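Local structure of BlEst2 (Bacillus licheniformis, 6WPX) at residues V407-R412 and V449-S454; A306-V311 and F463-I468; S151-L156 and V222-F227. The protein is a lipase that probably hydrolyses ester bonds and is captured here in its propeptide form, in which the C-terminal domain has an autoinhibitory effect. All blocks are in the same frame, centred on the assembly; numbering follows the deposited sequence.

Contact 1 (V407-R412 and V449-S454)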
loop_
_atom_site.group_PDB
_atom_site.type_symbol
_atom_site.label_atom_id
_atom_site.label_comp_id
_atom_site.label_asym_id
_atom_site.label_seq_id
_atom_site.Cartn_x
_atom_site.Cartn_y
_atom_site.Cartn_z
ATOM N N VAL A 407 -2.474 30.863 -3.477
ATOM C CA VAL A 407 -2.717 29.394 -3.458
ATOM C C VAL A 407 -4.053 29.018 -4.091
ATOM O O VAL A 407 -5.081 29.449 -3.601
ATOM C CB VAL A 407 -2.626 28.769 -2.052
ATOM C CG1 VAL A 407 -2.967 27.288 -2.101
ATOM C CG2 VAL A 407 -1.293 29.000 -1.370
ATOM N N LYS A 408 -4.008 28.127 -5.076
ATOM C CA LYS A 408 -5.199 27.624 -5.756
ATOM C C LYS A 408 -5.288 26.104 -5.545
ATOM O O LYS A 408 -4.254 25.450 -5.340
ATOM C CB LYS A 408 -5.166 27.952 -7.257
ATOM C CG LYS A 408 -5.329 29.441 -7.573
ATOM C CD LYS A 408 -6.796 29.883 -7.616
ATOM C CE LYS A 408 -6.931 31.375 -7.801
ATOM N NZ LYS A 408 -8.332 31.826 -7.605
ATOM N N ALA A 409 -6.523 25.557 -5.566
ATOM C CA ALA A 409 -6.803 24.139 -5.387
ATOM C C ALA A 409 -7.924 23.701 -6.303
ATOM O O ALA A 409 -9.026 24.233 -6.218
ATOM C CB ALA A 409 -7.182 23.856 -3.951
ATOM N N SER A 410 -7.647 22.737 -7.183
ATOM C CA SER A 410 -8.656 22.173 -8.089
ATOM C C SER A 410 -8.929 20.739 -7.620
ATOM O O SER A 410 -7.996 20.012 -7.265
ATOM C CB SER A 410 -8.194 22.235 -9.542
ATOM O OG SER A 410 -7.031 21.451 -9.733
ATOM N N VAL A 411 -10.197 20.370 -7.507
ATOM C CA VAL A 411 -10.610 19.068 -7.001
ATOM C C VAL A 411 -11.128 18.120 -8.093
ATOM O O VAL A 411 -11.970 18.516 -8.896
ATOM C CB VAL A 411 -11.645 19.262 -5.862
ATOM C CG1 VAL A 411 -12.203 17.926 -5.371
ATOM C CG2 VAL A 411 -11.029 20.037 -4.706
ATOM N N ARG A 412 -10.617 16.880 -8.105
ATOM C CA ARG A 412 -11.038 15.762 -8.958
ATOM C C ARG A 412 -11.390 14.654 -7.977
ATOM O O ARG A 412 -10.652 14.444 -7.017
ATOM C CB ARG A 412 -9.922 15.300 -9.901
ATOM C CG ARG A 412 -9.805 16.166 -11.140
ATOM C CD ARG A 412 -8.485 15.962 -11.873
ATOM N NE ARG A 412 -8.270 17.073 -12.793
ATOM C CZ ARG A 412 -8.602 17.056 -14.077
ATOM N NH1 ARG A 412 -8.444 18.143 -14.821
ATOM N NH2 ARG A 412 -9.097 15.954 -14.627
ATOM N N VAL A 449 -10.262 11.488 -3.356
ATOM C CA VAL A 449 -10.237 12.898 -3.669
ATOM C C VAL A 449 -8.838 13.319 -4.001
ATOM O O VAL A 449 -7.921 13.076 -3.234
ATOM C CB VAL A 449 -10.884 13.777 -2.563
ATOM C CG1 VAL A 449 -11.036 15.217 -3.040
ATOM C CG2 VAL A 449 -12.243 13.215 -2.142
ATOM N N THR A 450 -8.677 13.922 -5.177
ATOM C CA THR A 450 -7.411 14.464 -5.650
ATOM C C THR A 450 -7.504 15.975 -5.596
ATOM O O THR A 450 -8.332 16.560 -6.285
ATOM C CB THR A 450 -7.078 13.959 -7.054
ATOM O OG1 THR A 450 -6.882 12.551 -7.005
ATOM C CG2 THR A 450 -5.809 14.577 -7.588
ATOM N N ILE A 451 -6.637 16.611 -4.807
ATOM C CA ILE A 451 -6.595 18.065 -4.674
ATOM C C ILE A 451 -5.287 18.544 -5.262
ATOM O O ILE A 451 -4.220 18.246 -4.721
ATOM C CB ILE A 451 -6.792 18.546 -3.198
ATOM C CG1 ILE A 451 -8.119 18.018 -2.589
ATOM C CG2 ILE A 451 -6.712 20.090 -3.097
ATOM C CD1 ILE A 451 -7.890 16.927 -1.581
ATOM N N ASP A 452 -5.365 19.255 -6.388
ATOM C CA ASP A 452 -4.166 19.805 -7.020
ATOM C C ASP A 452 -3.940 21.228 -6.555
ATOM O O ASP A 452 -4.771 22.108 -6.807
ATOM C CB ASP A 452 -4.232 19.717 -8.559
ATOM C CG ASP A 452 -3.601 18.410 -9.019
ATOM O OD1 ASP A 452 -2.342 18.324 -9.022
ATOM O OD2 ASP A 452 -4.359 17.451 -9.311
ATOM N N LEU A 453 -2.827 21.431 -5.851
ATOM C CA LEU A 453 -2.398 22.707 -5.308
ATOM C C LEU A 453 -1.348 23.346 -6.172
ATOM O O LEU A 453 -0.411 22.685 -6.612
ATOM C CB LEU A 453 -1.818 22.529 -3.894
ATOM C CG LEU A 453 -2.732 22.009 -2.789
ATOM C CD1 LEU A 453 -1.976 21.953 -1.485
ATOM C CD2 LEU A 453 -3.943 22.927 -2.579
ATOM N N SER A 454 -1.474 24.663 -6.357
ATOM C CA SER A 454 -0.540 25.506 -7.088
ATOM C C SER A 454 -0.457 26.861 -6.374
ATOM O O SER A 454 -1.353 27.223 -5.615
ATOM C CB SER A 454 -1.008 25.713 -8.528
ATOM O OG SER A 454 -2.291 26.317 -8.552
#
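Ala409 and Leu453 face each other as a non-hydrogen-bonded pair between two antiparallel strands, and the small methyl of one accepts the branch of the other. Leu453 turns CG anti to its own carbonyl carbon (chi1 -63°), which brings CD2 across to 3.6 Å from Ala409 CB. From two residues away on the same face, Ile451 CG2 meets the same methyl, Ala409 CB, at 3.9 Å; the one-carbon side chain of alanine lets Leu453 and Ile451 both come up to it. Val411 then lies alongside Ile451, the two pointing the same way, with Val411 CG2 4.1 Å from Ile451 CG1. The other branch of Val411 runs obliquely over Val449, CG1 to CG1 at 3.8 Å. Beta-branched valine and isoleucine suit such extended backbone and make this face apolar.

The face carrying Lys408, Ser410, Arg412, Thr450, Asp452 and Ser454 is polar. Ser410 holds OG between its backbone N and carbonyl carbon (chi1 63°), from where OG rests 3.5 Å from Asp452 CB. The carboxylate of Asp452 bonds outside the pair: OD1 to Thr466 and, in a salt bridge, to Arg293; OD2 to Trp161. Arg293 probably helps this buried acid stay ionised. Six backbone bonds fix the register, and the shortest is Thr450 N to Arg412 O at 2.7 Å.

Strands 407-417 and 445-456 are inner members of a five-stranded antiparallel sheet, bonded on their outer sides to strands 420-431 and 462-473. Helix 432-438 packs Ile432 and Leu435 on the apolar face, and helix 389-397 adds Ile393 and Val397 against Leu453.

Contact 2 (A306-V311 and F463-I468)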
loop_
_atom_site.group_PDB
_atom_site.type_symbol
_atom_site.label_atom_id
_atom_site.label_comp_id
_atom_site.label_asym_id
_atom_site.label_seq_id
_atom_site.Cartn_x
_atom_site.Cartn_y
_atom_site.Cartn_z
ATOM N N ALA A 306 6.457 22.383 -11.980
ATOM C CA ALA A 306 7.238 23.365 -11.266
ATOM C C ALA A 306 8.093 22.666 -10.216
ATOM O O ALA A 306 7.658 21.709 -9.558
ATOM C CB ALA A 306 6.313 24.366 -10.582
ATOM N N VAL A 307 9.319 23.157 -10.066
ATOM C CA VAL A 307 10.220 22.734 -9.002
ATOM C C VAL A 307 10.559 24.053 -8.338
ATOM O O VAL A 307 11.161 24.921 -8.973
ATOM C CB VAL A 307 11.483 21.965 -9.463
ATOM C CG1 VAL A 307 12.481 21.800 -8.301
ATOM C CG2 VAL A 307 11.108 20.599 -10.039
ATOM N N GLU A 308 10.135 24.223 -7.089
ATOM C CA GLU A 308 10.414 25.435 -6.332
ATOM C C GLU A 308 11.919 25.529 -5.969
ATOM O O GLU A 308 12.674 24.563 -6.136
ATOM C CB GLU A 308 9.512 25.503 -5.077
ATOM C CG GLU A 308 9.834 24.491 -3.990
ATOM C CD GLU A 308 9.165 23.131 -4.109
ATOM O OE1 GLU A 308 8.587 22.815 -5.176
ATOM O OE2 GLU A 308 9.254 22.358 -3.127
ATOM N N LYS A 309 12.353 26.689 -5.483
ATOM C CA LYS A 309 13.733 26.889 -5.024
ATOM C C LYS A 309 13.918 26.086 -3.743
ATOM O O LYS A 309 12.949 25.898 -3.006
ATOM C CB LYS A 309 14.005 28.391 -4.737
ATOM C CG LYS A 309 14.052 29.283 -5.970
ATOM C CD LYS A 309 14.398 30.723 -5.622
ATOM C CE LYS A 309 13.989 31.671 -6.722
ATOM N NZ LYS A 309 14.224 33.089 -6.345
ATOM N N GLY A 310 15.147 25.636 -3.478
ATOM C CA GLY A 310 15.482 24.927 -2.247
ATOM C C GLY A 310 15.101 23.464 -2.160
ATOM O O GLY A 310 15.047 22.902 -1.060
ATOM N N VAL A 311 14.879 22.814 -3.314
ATOM C CA VAL A 311 14.530 21.387 -3.299
ATOM C C VAL A 311 15.824 20.588 -3.195
ATOM O O VAL A 311 16.746 20.793 -3.988
ATOM C CB VAL A 311 13.635 20.971 -4.512
ATOM C CG1 VAL A 311 13.386 19.461 -4.537
ATOM C CG2 VAL A 311 12.311 21.704 -4.484
ATOM N N PHE A 463 5.158 26.616 -7.311
ATOM C CA PHE A 463 5.167 25.231 -6.791
ATOM C C PHE A 463 3.883 24.545 -7.247
ATOM O O PHE A 463 2.941 25.219 -7.621
ATOM C CB PHE A 463 5.249 25.184 -5.261
ATOM C CG PHE A 463 3.979 25.522 -4.534
ATOM C CD1 PHE A 463 3.022 24.560 -4.291
ATOM C CD2 PHE A 463 3.733 26.804 -4.084
ATOM C CE1 PHE A 463 1.857 24.870 -3.624
ATOM C CE2 PHE A 463 2.557 27.113 -3.429
ATOM C CZ PHE A 463 1.617 26.153 -3.209
ATOM N N ASN A 464 3.889 23.225 -7.152
ATOM C CA ASN A 464 2.743 22.356 -7.491
ATOM C C ASN A 464 2.812 21.079 -6.627
ATOM O O ASN A 464 3.875 20.526 -6.519
ATOM C CB ASN A 464 2.559 22.137 -9.001
ATOM C CG ASN A 464 3.794 21.682 -9.750
ATOM O OD1 ASN A 464 3.945 21.944 -10.928
ATOM N ND2 ASN A 464 4.675 20.980 -9.079
ATOM N N ARG A 465 1.694 20.691 -6.029
ATOM C CA ARG A 465 1.571 19.414 -5.287
ATOM C C ARG A 465 0.177 18.861 -5.539
ATOM O O ARG A 465 -0.711 19.626 -5.831
ATOM C CB ARG A 465 1.845 19.509 -3.786
ATOM C CG ARG A 465 3.249 19.941 -3.416
ATOM C CD ARG A 465 4.348 18.973 -3.747
ATOM N NE ARG A 465 5.570 19.234 -3.020
ATOM C CZ ARG A 465 6.484 20.118 -3.360
ATOM N NH1 ARG A 465 6.340 20.846 -4.447
ATOM N NH2 ARG A 465 7.557 20.262 -2.616
ATOM N N THR A 466 0.041 17.566 -5.371
ATOM C CA THR A 466 -1.207 16.836 -5.540
ATOM C C THR A 466 -1.431 16.020 -4.283
ATOM O O THR A 466 -0.608 15.170 -3.940
ATOM C CB THR A 466 -1.149 15.921 -6.761
ATOM O OG1 THR A 466 -0.577 16.611 -7.869
ATOM C CG2 THR A 466 -2.516 15.397 -7.129
ATOM N N ILE A 467 -2.540 16.285 -3.598
ATOM C CA ILE A 467 -2.905 15.579 -2.373
ATOM C C ILE A 467 -3.997 14.607 -2.716
ATOM O O ILE A 467 -4.966 14.981 -3.365
ATOM C CB ILE A 467 -3.346 16.576 -1.259
ATOM C CG1 ILE A 467 -2.188 17.577 -0.959
ATOM C CG2 ILE A 467 -3.829 15.831 0.033
ATOM C CD1 ILE A 467 -2.518 18.683 -0.015
ATOM N N ILE A 468 -3.839 13.350 -2.286
ATOM C CA ILE A 468 -4.842 12.307 -2.465
ATOM C C ILE A 468 -5.414 11.925 -1.098
ATOM O O ILE A 468 -4.669 11.564 -0.190
ATOM C CB ILE A 468 -4.281 11.078 -3.229
ATOM C CG1 ILE A 468 -3.976 11.466 -4.690
ATOM C CG2 ILE A 468 -5.263 9.863 -3.136
ATOM C CD1 ILE A 468 -3.218 10.470 -5.409
HETATM O O HOH W 1 6.673 22.492 -7.185
#
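A two-pronged, end-on salt bridge between Glu308 and Arg465 joins the loop after strand 300-307, an outer strand of one sheet, to strand 462-473 of another. Arg465 NH2 reaches Glu308 OE2 at 2.7 Å and NH1 reaches OE1 at 3.1 Å, both on the syn side of the carboxylate. The oxygens lie close to the guanidinium plane, although the two flat groups are turned 31° apart. Glu308 gets there by bending at chi2 (-87°). Arg465 NH1 also donates to Asn464 O, which helps fix the rotation of the group.

Beside it, the Asn464 amide meets the backbone of a single residue: OD1 accepts from Ala306 N at 2.8 Å, while ND2 gives a weak bond to Ala306 O. Asparagine suits this place because it offers an acceptor and a donor together, as a backbone peptide would. Water 1 accepts from Asn464 N at 2.9 Å and lies within hydrogen-bonding distance of Ala306 O and Glu308 OE1, linking this backbone to the salt bridge. Ser387 gives Glu308 OE2 a second partner, and Phe385 makes a cation-pi contact with Arg465. The core is a bidentate arginine-carboxylate pair, tying the loop after one sheet's edge strand to a strand of another sheet.

Contact 3 (S151-L156 and V222-F227)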
loop_
_atom_site.group_PDB
_atom_site.type_symbol
_atom_site.label_atom_id
_atom_site.label_comp_id
_atom_site.label_asym_id
_atom_site.label_seq_id
_atom_site.Cartn_x
_atom_site.Cartn_y
_atom_site.Cartn_z
ATOM N N SER A 151 -3.252 0.699 2.416
ATOM C CA SER A 151 -2.159 0.990 1.522
ATOM C C SER A 151 -2.374 2.332 0.811
ATOM O O SER A 151 -3.390 2.506 0.121
ATOM C CB SER A 151 -2.040 -0.132 0.496
ATOM O OG SER A 151 -1.163 0.290 -0.532
ATOM N N GLN A 152 -1.420 3.274 0.979
ATOM C CA GLN A 152 -1.475 4.581 0.280
ATOM C C GLN A 152 -1.283 4.370 -1.235
ATOM O O GLN A 152 -1.729 5.186 -2.037
ATOM C CB GLN A 152 -0.459 5.593 0.834
ATOM C CG GLN A 152 -0.702 5.976 2.320
ATOM C CD GLN A 152 0.124 5.105 3.263
ATOM O OE1 GLN A 152 0.460 3.945 2.962
ATOM N NE2 GLN A 152 0.438 5.646 4.442
ATOM N N LEU A 153 -0.662 3.248 -1.614
ATOM C CA LEU A 153 -0.494 2.874 -3.018
ATOM C C LEU A 153 -1.839 2.415 -3.590
ATOM O O LEU A 153 -2.133 2.701 -4.750
ATOM C CB LEU A 153 0.582 1.804 -3.159
ATOM C CG LEU A 153 2.019 2.324 -2.946
ATOM C CD1 LEU A 153 2.999 1.150 -2.811
ATOM C CD2 LEU A 153 2.438 3.269 -4.115
ATOM N N ALA A 154 -2.678 1.732 -2.761
ATOM C CA ALA A 154 -4.026 1.379 -3.196
ATOM C C ALA A 154 -4.839 2.673 -3.335
ATOM O O ALA A 154 -5.590 2.788 -4.289
ATOM C CB ALA A 154 -4.694 0.419 -2.208
ATOM N N ASP A 155 -4.643 3.668 -2.419
ATOM C CA ASP A 155 -5.331 4.963 -2.508
ATOM C C ASP A 155 -4.970 5.622 -3.816
ATOM O O ASP A 155 -5.844 6.178 -4.482
ATOM C CB ASP A 155 -4.932 5.902 -1.371
ATOM C CG ASP A 155 -5.359 5.413 -0.020
ATOM O OD1 ASP A 155 -6.133 4.438 0.039
ATOM O OD2 ASP A 155 -4.960 6.031 0.984
ATOM N N LEU A 156 -3.678 5.544 -4.180
ATOM C CA LEU A 156 -3.156 6.079 -5.433
ATOM C C LEU A 156 -3.805 5.403 -6.632
ATOM O O LEU A 156 -4.280 6.112 -7.525
ATOM C CB LEU A 156 -1.609 5.978 -5.501
ATOM C CG LEU A 156 -0.952 6.392 -6.821
ATOM C CD1 LEU A 156 -1.145 7.899 -7.111
ATOM C CD2 LEU A 156 0.549 6.036 -6.819
ATOM N N VAL A 222 9.966 5.083 -2.504
ATOM C CA VAL A 222 10.105 6.548 -2.504
ATOM C C VAL A 222 8.728 7.212 -2.458
ATOM O O VAL A 222 8.600 8.265 -1.870
ATOM C CB VAL A 222 11.028 7.112 -3.626
ATOM C CG1 VAL A 222 12.441 6.514 -3.537
ATOM C CG2 VAL A 222 10.442 6.879 -4.997
ATOM N N TYR A 223 7.698 6.575 -3.025
ATOM C CA TYR A 223 6.332 7.088 -2.903
ATOM C C TYR A 223 5.928 7.035 -1.421
ATOM O O TYR A 223 5.498 8.028 -0.848
ATOM C CB TYR A 223 5.337 6.281 -3.751
ATOM C CG TYR A 223 3.986 6.964 -3.801
ATOM C CD1 TYR A 223 3.741 8.009 -4.691
ATOM C CD2 TYR A 223 2.980 6.617 -2.907
ATOM C CE1 TYR A 223 2.526 8.689 -4.685
ATOM C CE2 TYR A 223 1.745 7.258 -2.925
ATOM C CZ TYR A 223 1.533 8.307 -3.794
ATOM O OH TYR A 223 0.314 8.921 -3.786
ATOM N N LEU A 224 6.086 5.869 -0.797
ATOM C CA LEU A 224 5.697 5.713 0.598
ATOM C C LEU A 224 6.613 6.464 1.569
ATOM O O LEU A 224 6.162 6.792 2.666
ATOM C CB LEU A 224 5.557 4.235 0.974
ATOM C CG LEU A 224 4.463 3.465 0.263
ATOM C CD1 LEU A 224 4.488 2.026 0.686
ATOM C CD2 LEU A 224 3.059 4.057 0.523
ATOM N N ASN A 225 7.846 6.821 1.143
ATOM C CA ASN A 225 8.770 7.655 1.938
ATOM C C ASN A 225 8.141 9.017 2.237
ATOM O O ASN A 225 8.527 9.645 3.207
ATOM C CB ASN A 225 10.094 7.888 1.195
ATOM C CG ASN A 225 11.104 6.815 1.451
ATOM O OD1 ASN A 225 10.876 5.903 2.233
ATOM N ND2 ASN A 225 12.201 6.875 0.754
ATOM N N MET A 226 7.151 9.443 1.446
ATOM C CA MET A 226 6.459 10.713 1.708
ATOM C C MET A 226 5.640 10.610 2.990
ATOM O O MET A 226 5.312 11.632 3.573
ATOM C CB MET A 226 5.530 11.068 0.551
ATOM C CG MET A 226 6.278 11.379 -0.756
ATOM S SD MET A 226 5.135 12.012 -1.985
ATOM C CE MET A 226 3.937 10.595 -2.124
ATOM N N PHE A 227 5.265 9.372 3.393
ATOM C CA PHE A 227 4.452 9.074 4.576
ATOM C C PHE A 227 5.309 8.626 5.761
ATOM O O PHE A 227 4.999 9.001 6.883
ATOM C CB PHE A 227 3.375 8.025 4.245
ATOM C CG PHE A 227 2.466 8.419 3.103
ATOM C CD1 PHE A 227 1.324 9.184 3.332
ATOM C CD2 PHE A 227 2.746 8.020 1.800
ATOM C CE1 PHE A 227 0.482 9.549 2.273
ATOM C CE2 PHE A 227 1.906 8.388 0.743
ATOM C CZ PHE A 227 0.778 9.141 0.985
HETATM O O HOH W 2 -1.561 7.993 -2.320
#
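Gln152, in the first turn of helix 152-157, and Leu224, on helix 218-224, bring the two backbones closest, their CA atoms 7.3 Å apart, and side chains fill the gap. Gln152 spreads over the Phe227 ring: CG stands 3.6 Å from the ring centroid, only 8° off the normal, a CH-pi contact. A bend at chi2 (94°) lays the amide across the ring's inner end, the planes 36° apart, with NE2 near Phe227 CG and OE1 3.6 Å from Leu224 CD2. Glutamine suits this place because its methylenes pack on the ring while its polar amide reaches on past them to Phe227 CG and Leu224. With an alanine here, Phe227 would probably lose the CG and amide that lie over its face, keep only CB there, and be freer to turn.

Deeper in, Leu153 divides its branches, CD2 meeting Tyr223 CD2 at 3.6 Å and CD1 meeting Leu224 CD1 at 3.9 Å. Leu156 CD2 sits over one face of the Tyr223 ring, 4.1 Å from its centroid, while Met226 CE covers the opposite face. Ser151, the N-cap, accepts from Ala154 N and steadies this turn.

Polar chemistry enters through water 2, which donates to Gln152 O at 2.8 Å and lies 2.6 Å from Tyr223 OH. The two segments are therefore held mainly by apolar and CH-pi packing, with one water bridging the phenol to the helix backbone.

Contacts 1 and 2 share a sheet: strands 445-456 and 462-473 are neighbours in it, and the contact centres lie 12 Å apart. Along the chain, contact 1 is nested inside the loop closed by contact 2. Ile451 N lies 2.7 Å from Ile467 O, while Leu453 CD1 packs on Ile467 CD1. Contact 3 closes earlier in the sequence and sits nearer the middle of the molecule, its centre about 17 Å from that of contact 2. The two still touch, through Ile468 CD1 and Leu156 CD1 at 3.7 Å, so the C-terminal sheet meets helix 152-157. Contact 1 stays about 7 Å from contact 3 at the nearest atoms.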